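Local coordinates for protein EreC (Klebsiella pneumoniae, PDB 6XCQ) that probably hydrolyses the macrolactone ester of erythromycin and related macrolides, inactivating the antibiotic and so giving resistance to it, at residues L45-F50 with V87-F92; L82-V87 with K140-E145; G96-A101 with S279-Y284. The protein carries 1 engineered substitution. One frame throughout, in Å; residues are numbered along the deposited sequence.

Interaction 1 (L45-F50 with V87-F92); sequences LDFNEF and VERHDF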
loop_
_atom_site.group_PDB
_atom_site.type_symbol
_atom_site.label_atom_id
_atom_site.label_comp_id
_atom_site.label_asym_id
_atom_site.label_seq_id
_atom_site.Cartn_x
_atom_site.Cartn_y
_atom_site.Cartn_z
ATOM N N LEU A 45 24.551 6.635 -4.454
ATOM C CA LEU A 45 23.616 7.740 -4.616
ATOM C C LEU A 45 24.324 9.091 -4.552
ATOM O O LEU A 45 25.149 9.328 -3.670
ATOM C CB LEU A 45 22.536 7.676 -3.537
ATOM C CG LEU A 45 21.220 8.318 -3.961
ATOM C CD1 LEU A 45 20.637 7.518 -5.099
ATOM C CD2 LEU A 45 20.252 8.370 -2.805
ATOM N N ASP A 46 23.975 9.991 -5.477
ATOM C CA ASP A 46 24.444 11.376 -5.440
ATOM C C ASP A 46 23.294 12.228 -4.919
ATOM O O ASP A 46 22.386 12.585 -5.673
ATOM C CB ASP A 46 24.908 11.849 -6.818
ATOM C CG ASP A 46 25.281 13.335 -6.848
ATOM O OD1 ASP A 46 25.218 14.017 -5.794
ATOM O OD2 ASP A 46 25.633 13.827 -7.945
ATOM N N PHE A 47 23.364 12.606 -3.637
ATOM C CA PHE A 47 22.240 13.289 -3.011
ATOM C C PHE A 47 21.976 14.662 -3.617
ATOM O O PHE A 47 20.886 15.205 -3.416
ATOM C CB PHE A 47 22.456 13.401 -1.492
ATOM C CG PHE A 47 22.220 12.104 -0.746
ATOM C CD1 PHE A 47 23.245 11.189 -0.573
ATOM C CD2 PHE A 47 20.974 11.795 -0.238
ATOM C CE1 PHE A 47 23.024 9.991 0.095
ATOM C CE2 PHE A 47 20.751 10.601 0.440
ATOM C CZ PHE A 47 21.773 9.699 0.605
ATOM N N ASN A 48 22.922 15.231 -4.377
ATOM C CA ASN A 48 22.642 16.511 -5.024
ATOM C C ASN A 48 21.503 16.393 -6.016
ATOM O O ASN A 48 20.795 17.376 -6.260
ATOM C CB ASN A 48 23.879 17.053 -5.746
ATOM C CG ASN A 48 25.028 17.283 -4.808
ATOM O OD1 ASN A 48 25.009 18.221 -4.024
ATOM N ND2 ASN A 48 26.024 16.404 -4.859
ATOM N N GLU A 49 21.321 15.207 -6.611
ATOM C CA GLU A 49 20.288 15.040 -7.631
ATOM C C GLU A 49 18.876 15.114 -7.048
ATOM O O GLU A 49 17.922 15.322 -7.799
ATOM C CB GLU A 49 20.492 13.713 -8.368
ATOM C CG GLU A 49 21.865 13.579 -8.997
ATOM C CD GLU A 49 22.030 12.305 -9.826
ATOM O OE1 GLU A 49 21.509 11.236 -9.443
ATOM O OE2 GLU A 49 22.671 12.380 -10.886
ATOM N N PHE A 50 18.723 14.968 -5.734
ATOM C CA PHE A 50 17.409 15.002 -5.099
ATOM C C PHE A 50 17.140 16.309 -4.361
ATOM O O PHE A 50 16.103 16.437 -3.702
ATOM C CB PHE A 50 17.264 13.783 -4.178
ATOM C CG PHE A 50 17.594 12.495 -4.881
ATOM C CD1 PHE A 50 16.657 11.883 -5.696
ATOM C CD2 PHE A 50 18.869 11.949 -4.809
ATOM C CE1 PHE A 50 16.970 10.731 -6.399
ATOM C CE2 PHE A 50 19.190 10.793 -5.502
ATOM C CZ PHE A 50 18.238 10.184 -6.306
ATOM N N VAL A 87 15.394 8.931 4.658
ATOM C CA VAL A 87 15.911 8.496 5.949
ATOM C C VAL A 87 17.148 9.300 6.322
ATOM O O VAL A 87 17.218 9.898 7.403
ATOM C CB VAL A 87 16.202 6.986 5.934
ATOM C CG1 VAL A 87 17.070 6.605 7.141
ATOM C CG2 VAL A 87 14.905 6.214 5.950
ATOM N N GLU A 88 18.128 9.355 5.424
ATOM C CA GLU A 88 19.419 9.915 5.803
ATOM C C GLU A 88 19.453 11.430 5.772
ATOM O O GLU A 88 20.297 12.027 6.451
ATOM C CB GLU A 88 20.519 9.361 4.912
ATOM C CG GLU A 88 20.665 7.883 5.044
ATOM C CD GLU A 88 21.713 7.359 4.109
ATOM O OE1 GLU A 88 22.506 8.187 3.625
ATOM O OE2 GLU A 88 21.728 6.142 3.844
ATOM N N ARG A 89 18.558 12.077 5.030
ATOM C CA ARG A 89 18.616 13.526 4.938
ATOM C C ARG A 89 17.428 14.231 5.560
ATOM O O ARG A 89 17.532 15.426 5.847
ATOM C CB ARG A 89 18.757 13.968 3.475
ATOM C CG ARG A 89 20.099 13.589 2.888
ATOM C CD ARG A 89 21.244 14.353 3.568
ATOM N NE ARG A 89 22.516 14.149 2.876
ATOM C CZ ARG A 89 22.903 14.830 1.802
ATOM N NH1 ARG A 89 22.126 15.784 1.298
ATOM N NH2 ARG A 89 24.074 14.565 1.237
ATOM N N HIS A 90 16.320 13.527 5.797
ATOM C CA HIS A 90 15.156 14.131 6.426
ATOM C C HIS A 90 14.640 13.316 7.607
ATOM O O HIS A 90 13.552 13.614 8.121
ATOM C CB HIS A 90 14.050 14.350 5.385
ATOM C CG HIS A 90 14.397 15.382 4.356
ATOM N ND1 HIS A 90 14.252 16.732 4.583
ATOM C CD2 HIS A 90 14.889 15.264 3.097
ATOM C CE1 HIS A 90 14.642 17.403 3.513
ATOM N NE2 HIS A 90 15.028 16.535 2.594
ATOM N N ASP A 91 15.381 12.293 8.044
ATOM C CA ASP A 91 15.111 11.590 9.309
ATOM C C ASP A 91 13.769 10.861 9.328
ATOM O O ASP A 91 13.138 10.732 10.385
ATOM C CB ASP A 91 15.191 12.552 10.497
ATOM C CG ASP A 91 16.583 12.645 11.071
ATOM O OD1 ASP A 91 17.066 11.631 11.620
ATOM O OD2 ASP A 91 17.193 13.730 10.960
ATOM N N PHE A 92 13.305 10.370 8.180
ATOM C CA PHE A 92 12.139 9.499 8.197
ATOM C C PHE A 92 12.485 8.201 8.915
ATOM O O PHE A 92 13.614 7.714 8.838
ATOM C CB PHE A 92 11.640 9.252 6.770
ATOM C CG PHE A 92 10.723 10.325 6.302
ATOM C CD1 PHE A 92 11.218 11.592 6.034
ATOM C CD2 PHE A 92 9.359 10.111 6.231
ATOM C CE1 PHE A 92 10.367 12.619 5.641
ATOM C CE2 PHE A 92 8.508 11.128 5.845
ATOM C CZ PHE A 92 9.014 12.376 5.544
#

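Interaction 2 (L82-V87 with K140-E145); sequences LIRYLV and KSYLRE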
loop_
_atom_site.group_PDB
_atom_site.type_symbol
_atom_site.label_atom_id
_atom_site.label_comp_id
_atom_site.label_asym_id
_atom_site.label_seq_id
_atom_site.Cartn_x
_atom_site.Cartn_y
_atom_site.Cartn_z
ATOM N N LEU A 82 15.170 6.539 -2.880
ATOM C CA LEU A 82 14.454 7.631 -2.243
ATOM C C LEU A 82 14.228 7.356 -0.757
ATOM O O LEU A 82 14.115 8.297 0.029
ATOM C CB LEU A 82 13.141 7.875 -2.973
ATOM C CG LEU A 82 13.390 8.672 -4.256
ATOM C CD1 LEU A 82 12.205 8.628 -5.196
ATOM C CD2 LEU A 82 13.729 10.106 -3.884
ATOM N N ILE A 83 14.176 6.088 -0.355
ATOM C CA ILE A 83 14.185 5.766 1.073
ATOM C C ILE A 83 15.484 6.263 1.705
ATOM O O ILE A 83 15.472 6.946 2.735
ATOM C CB ILE A 83 13.976 4.251 1.282
ATOM C CG1 ILE A 83 12.537 3.869 0.940
ATOM C CG2 ILE A 83 14.277 3.836 2.717
ATOM C CD1 ILE A 83 12.322 2.367 0.719
ATOM N N ARG A 84 16.624 5.985 1.056
ATOM C CA ARG A 84 17.904 6.504 1.542
ATOM C C ARG A 84 17.861 8.018 1.725
ATOM O O ARG A 84 18.282 8.544 2.760
ATOM C CB ARG A 84 19.033 6.125 0.579
ATOM C CG ARG A 84 19.639 4.758 0.834
ATOM C CD ARG A 84 21.024 4.670 0.223
ATOM N NE ARG A 84 21.965 5.481 0.987
ATOM C CZ ARG A 84 23.141 5.894 0.535
ATOM N NH1 ARG A 84 23.533 5.579 -0.698
ATOM N NH2 ARG A 84 23.922 6.631 1.317
ATOM N N TYR A 85 17.344 8.738 0.727
ATOM C CA TYR A 85 17.278 10.194 0.823
ATOM C C TYR A 85 16.390 10.646 1.980
ATOM O O TYR A 85 16.753 11.548 2.745
ATOM C CB TYR A 85 16.774 10.767 -0.499
ATOM C CG TYR A 85 16.346 12.207 -0.415
ATOM C CD1 TYR A 85 17.284 13.226 -0.307
ATOM C CD2 TYR A 85 15.005 12.550 -0.463
ATOM C CE1 TYR A 85 16.893 14.551 -0.250
ATOM C CE2 TYR A 85 14.603 13.863 -0.401
ATOM C CZ TYR A 85 15.550 14.861 -0.297
ATOM O OH TYR A 85 15.135 16.170 -0.241
ATOM N N LEU A 86 15.206 10.048 2.113
ATOM C CA LEU A 86 14.278 10.487 3.152
ATOM C C LEU A 86 14.789 10.109 4.535
ATOM O O LEU A 86 14.655 10.886 5.492
ATOM C CB LEU A 86 12.895 9.888 2.908
ATOM C CG LEU A 86 12.173 10.409 1.666
ATOM C CD1 LEU A 86 10.936 9.555 1.337
ATOM C CD2 LEU A 86 11.822 11.863 1.877
ATOM N N VAL A 87 15.394 8.931 4.658
ATOM C CA VAL A 87 15.911 8.496 5.949
ATOM C C VAL A 87 17.148 9.300 6.322
ATOM O O VAL A 87 17.218 9.898 7.403
ATOM C CB VAL A 87 16.202 6.986 5.934
ATOM C CG1 VAL A 87 17.070 6.605 7.141
ATOM C CG2 VAL A 87 14.905 6.214 5.950
ATOM N N LYS A 140 16.684 -4.757 4.739
ATOM C CA LYS A 140 17.339 -5.490 5.820
ATOM C C LYS A 140 18.853 -5.311 5.766
ATOM O O LYS A 140 19.489 -5.038 6.788
ATOM C CB LYS A 140 16.959 -6.971 5.756
ATOM C CG LYS A 140 17.628 -7.848 6.814
ATOM C CD LYS A 140 17.105 -9.282 6.769
ATOM C CE LYS A 140 17.682 -10.150 7.937
ATOM N NZ LYS A 140 17.052 -11.513 7.932
ATOM N N SER A 141 19.450 -5.442 4.577
ATOM C CA SER A 141 20.888 -5.211 4.453
ATOM C C SER A 141 21.238 -3.780 4.811
ATOM O O SER A 141 22.135 -3.528 5.629
ATOM C CB SER A 141 21.359 -5.533 3.033
ATOM O OG SER A 141 20.910 -6.812 2.624
ATOM N N TYR A 142 20.531 -2.830 4.202
ATOM C CA TYR A 142 20.735 -1.410 4.484
ATOM C C TYR A 142 20.707 -1.114 5.984
ATOM O O TYR A 142 21.572 -0.401 6.508
ATOM C CB TYR A 142 19.666 -0.591 3.759
ATOM C CG TYR A 142 19.670 0.874 4.120
ATOM C CD1 TYR A 142 20.745 1.691 3.783
ATOM C CD2 TYR A 142 18.590 1.446 4.773
ATOM C CE1 TYR A 142 20.750 3.034 4.103
ATOM C CE2 TYR A 142 18.583 2.791 5.105
ATOM C CZ TYR A 142 19.666 3.577 4.765
ATOM O OH TYR A 142 19.655 4.908 5.086
ATOM N N LEU A 143 19.705 -1.633 6.691
ATOM C CA LEU A 143 19.612 -1.353 8.125
ATOM C C LEU A 143 20.776 -1.979 8.888
ATOM O O LEU A 143 21.388 -1.326 9.741
ATOM C CB LEU A 143 18.275 -1.849 8.669
ATOM C CG LEU A 143 17.079 -1.085 8.101
ATOM C CD1 LEU A 143 15.781 -1.605 8.677
ATOM C CD2 LEU A 143 17.225 0.416 8.327
ATOM N N ARG A 144 21.117 -3.233 8.579
ATOM C CA ARG A 144 22.244 -3.876 9.250
ATOM C C ARG A 144 23.544 -3.122 8.999
ATOM O O ARG A 144 24.272 -2.788 9.939
ATOM C CB ARG A 144 22.377 -5.323 8.786
ATOM C CG ARG A 144 23.680 -5.971 9.233
ATOM C CD ARG A 144 23.763 -7.446 8.855
ATOM N NE ARG A 144 23.824 -7.650 7.408
ATOM C CZ ARG A 144 22.818 -8.112 6.670
ATOM N NH1 ARG A 144 22.965 -8.266 5.357
ATOM N NH2 ARG A 144 21.662 -8.430 7.244
ATOM N N GLU A 145 23.854 -2.846 7.727
ATOM C CA GLU A 145 25.131 -2.227 7.392
ATOM C C GLU A 145 25.200 -0.782 7.874
ATOM O O GLU A 145 26.264 -0.314 8.296
ATOM C CB GLU A 145 25.376 -2.332 5.881
ATOM C CG GLU A 145 25.688 -3.778 5.452
ATOM C CD GLU A 145 25.531 -4.040 3.956
ATOM O OE1 GLU A 145 25.391 -3.070 3.178
ATOM O OE2 GLU A 145 25.549 -5.229 3.561
#

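Interaction 3 (G96-A101 with S279-Y284); sequences GLECGA and SVRDSY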
loop_
_atom_site.group_PDB
_atom_site.type_symbol
_atom_site.label_atom_id
_atom_site.label_comp_id
_atom_site.label_asym_id
_atom_site.label_seq_id
_atom_site.Cartn_x
_atom_site.Cartn_y
_atom_site.Cartn_z
ATOM N N GLY A 96 5.464 2.343 5.560
ATOM C CA GLY A 96 4.161 1.698 5.510
ATOM C C GLY A 96 4.008 0.929 4.211
ATOM O O GLY A 96 4.415 1.406 3.151
ATOM N N LEU A 97 3.414 -0.257 4.303
ATOM C CA LEU A 97 3.240 -1.145 3.162
ATOM C C LEU A 97 1.776 -1.524 2.997
ATOM O O LEU A 97 1.002 -1.552 3.963
ATOM C CB LEU A 97 4.066 -2.434 3.332
ATOM C CG LEU A 97 5.513 -2.283 3.801
ATOM C CD1 LEU A 97 6.055 -3.627 4.235
ATOM C CD2 LEU A 97 6.366 -1.716 2.670
ATOM N N GLU A 98 1.415 -1.876 1.761
ATOM C CA GLU A 98 0.115 -2.476 1.468
ATOM C C GLU A 98 0.085 -3.939 1.930
ATOM O O GLU A 98 0.030 -4.885 1.143
ATOM C CB GLU A 98 -0.200 -2.385 -0.022
ATOM C CG GLU A 98 -0.307 -0.976 -0.586
ATOM C CD GLU A 98 -0.686 -0.998 -2.063
ATOM O OE1 GLU A 98 0.183 -0.742 -2.936
ATOM O OE2 GLU A 98 -1.862 -1.293 -2.354
ATOM N N CYS A 99 0.105 -4.121 3.245
ATOM C CA CYS A 99 -0.224 -5.406 3.837
ATOM C C CYS A 99 -0.876 -5.120 5.182
ATOM O O CYS A 99 -0.873 -3.982 5.661
ATOM C CB CYS A 99 1.006 -6.293 4.059
ATOM S SG CYS A 99 2.223 -5.554 5.156
ATOM N N GLY A 100 -1.424 -6.165 5.791
ATOM C CA GLY A 100 -2.072 -6.014 7.079
ATOM C C GLY A 100 -1.074 -5.850 8.209
ATOM O O GLY A 100 0.122 -6.096 8.061
ATOM N N ALA A 101 -1.599 -5.397 9.358
ATOM C CA ALA A 101 -0.777 -5.170 10.546
ATOM C C ALA A 101 -0.064 -6.440 10.985
ATOM O O ALA A 101 1.099 -6.401 11.391
ATOM C CB ALA A 101 -1.644 -4.650 11.699
ATOM N N SER A 279 -13.491 2.934 -3.291
ATOM C CA SER A 279 -12.840 3.837 -2.347
ATOM C C SER A 279 -12.743 3.259 -0.935
ATOM O O SER A 279 -12.028 3.821 -0.098
ATOM C CB SER A 279 -13.601 5.166 -2.261
ATOM O OG SER A 279 -14.023 5.611 -3.535
ATOM N N VAL A 280 -13.434 2.157 -0.646
ATOM C CA VAL A 280 -13.593 1.747 0.749
ATOM C C VAL A 280 -12.272 1.243 1.318
ATOM O O VAL A 280 -11.863 1.637 2.415
ATOM C CB VAL A 280 -14.712 0.698 0.873
ATOM C CG1 VAL A 280 -14.594 -0.044 2.184
ATOM C CG2 VAL A 280 -16.077 1.377 0.775
ATOM N N ARG A 281 -11.580 0.366 0.590
ATOM C CA ARG A 281 -10.270 -0.081 1.062
ATOM C C ARG A 281 -9.292 1.084 1.204
ATOM O O ARG A 281 -8.557 1.161 2.196
ATOM C CB ARG A 281 -9.691 -1.140 0.126
ATOM C CG ARG A 281 -8.289 -1.560 0.529
ATOM C CD ARG A 281 -7.637 -2.502 -0.452
ATOM N NE ARG A 281 -6.185 -2.327 -0.442
ATOM C CZ ARG A 281 -5.489 -1.680 -1.376
ATOM N NH1 ARG A 281 -6.102 -1.151 -2.435
ATOM N NH2 ARG A 281 -4.169 -1.583 -1.256
ATOM N N ASP A 282 -9.252 2.000 0.228
ATOM C CA ASP A 282 -8.304 3.113 0.350
ATOM C C ASP A 282 -8.637 4.029 1.520
ATOM O O ASP A 282 -7.740 4.677 2.072
ATOM C CB ASP A 282 -8.236 3.973 -0.908
ATOM C CG ASP A 282 -7.257 3.431 -1.947
ATOM O OD1 ASP A 282 -7.323 2.226 -2.263
ATOM O OD2 ASP A 282 -6.373 4.202 -2.373
ATOM N N SER A 283 -9.908 4.139 1.895
ATOM C CA SER A 283 -10.193 4.990 3.047
ATOM C C SER A 283 -9.785 4.304 4.347
ATOM O O SER A 283 -9.390 4.978 5.296
ATOM C CB SER A 283 -11.673 5.389 3.086
ATOM O OG SER A 283 -12.518 4.307 3.435
ATOM N N TYR A 284 -9.857 2.972 4.397
ATOM C CA TYR A 284 -9.264 2.242 5.511
ATOM C C TYR A 284 -7.785 2.570 5.663
ATOM O O TYR A 284 -7.335 2.966 6.744
ATOM C CB TYR A 284 -9.454 0.736 5.322
ATOM C CG TYR A 284 -8.783 -0.049 6.412
ATOM C CD1 TYR A 284 -9.413 -0.232 7.637
ATOM C CD2 TYR A 284 -7.508 -0.584 6.235
ATOM C CE1 TYR A 284 -8.809 -0.939 8.656
ATOM C CE2 TYR A 284 -6.895 -1.298 7.245
ATOM C CZ TYR A 284 -7.554 -1.472 8.456
ATOM O OH TYR A 284 -6.964 -2.174 9.478
#

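Interaction 1 (L45-F50 with V87-F92)
A cation-pi stack between F47 and R89 ties the short 3-10 segment that begins at F47 to the last turn of helix 73-90, at the surface of the molecule. The guanidinium of R89 lies over one face of the ring, centres 4.5 Å apart and planes at 24°. It is shifted toward the root of the ring: R89 NH2 is 3.4 Å from F47 CB, and R89 CZ is 3.8 Å from F47 CG. The aliphatic part of the arginine shares in the contact, with R89 CG 3.7 Å from F47 CD2. A bend at chi2 (-66°) turns the chain back so that both its methylene and its charged end can follow the ring. The methyl L45 CD2 lies over the opposite face, leaving the phenyl sandwiched between a cation and a hydrocarbon. At the far end of the ring, E88 OE1 comes within 3.5 Å of F47 CZ, the two side chains crossing at about a right angle, with carboxylate and ring planes 41° apart. This carboxylate has its stronger partner in Y142. The loop side is shaped by D46, whose OD1 accepts from N48 N (3.0 Å) in an Asx turn and, through its syn lone pair, from N48 ND2 (2.7 Å). The turn lies at the start of the 3-10 segment, from which F47 points to the helix. Phenylalanine suits the place because its broad face can take up both an aliphatic chain and a cation, while a stacked arginine can leave its in-plane N-H directions available. With no hydrogen bond crossing between the segments, dispersion and cation-pi attraction join them, a chemistry that suits a partly exposed surface, probably because the exposed guanidinium can stay largely solvated.

Interaction 2 (L82-V87 with K140-E145)
Y142 meets R84 and V87 where helix 126-146 packs against helix 73-90. Along 140-145, after K140 and S141, comes Y142, the residue that spans the distance between the helices. Its CG stands trans to its own backbone N (chi1 173°), which sends the ring straight across to the other helix, where the nearest CA atoms, those of R84 and Y142, are still 8.9 Å apart. Y142 CE1 lies 3.9 Å from R84 CG, and 4.1 Å from R84 NE, an oblique approach with the guanidinium and ring planes inclined by 48°. At its end, Y142 OH lies 3.7 Å from V87 CG1, the branch trans to the valine's backbone N (chi1 165°). This hydroxyl is hydrogen-bonded to E88 OE2, the oxygen that also pairs with R84 NE, so the buried polar end of the ring is satisfied beside a methyl group. R84 NH1 in turn reaches P42 O. Tyrosine fits because a long flat ring can cross between the helices and still deliver a polar atom; valine offers a compact surface beside it. Helix 73-90 connects the parallel strands 62-65 and 94-97, and helix 126-146 belongs, with helix 101-112, to the connection from 94-97 to 151-154; packing of such neighbouring connections against each other is typical of a layered alpha/beta fold.

Interaction 3 (G96-A101 with S279-Y284)
A very short yet bent salt bridge is the striking feature here: R281 NH2 lies 2.6 Å from E98 OE2, but the N-H...O angle is only 128°, so as a hydrogen bond it is weak. The two flat groups are nearly coplanar, 28° apart, and the oxygen sits at the edge of the guanidinium. R281 reaches it by a long extended chain, CG trans to the backbone N (chi1 176°), which bridges helix 279-295 to the chain around the end of strand 94-97, while the CA atoms of E98 and D282 stay 10.2 Å apart. NH2 has a second carboxylate partner in D156 OD2. R281 NH1 is 3.6 Å from D282 OD1, which lies well out of the guanidinium plane, an attraction of charges alone. D282 OD2 is held by M326 N and by ND2 of N309, the engineered asparagine. The chain turns sharply at E98, the centre of an inverse gamma turn closed by a weak bond from C99 N to L97 O, 2.8 Å. Glutamate suits this corner because its extended chain carries the carboxylate away from the turn to meet the arginine; G100, two residues on, takes the N-cap position of helix 101-112. The C-terminal ends of parallel strands commonly carry the active site of alpha/beta enzymes, so this network, next to the engineered position, probably lies near the functional centre.

How the interactions relate
Helix 73-90 serves both interaction 1 and interaction 2, which share V87 and lie with centres about 10 Å apart; its C-terminal end faces the loop at 45-50, and another side faces helix 126-146. They are joined further by H90 NE2 and Y85 OH, 2.9 Å apart, a probable hydrogen bond. Interaction 1 is a surface contact built on a stack, interaction 2 a buried one made of van der Waals packing around an aromatic ring. Interaction 3 is set apart, its centre about 27 Å from that of interaction 1 and much nearer the middle of the chain. It is only partly buried, although E98 itself is buried, and a salt-bridge network takes the place of packing.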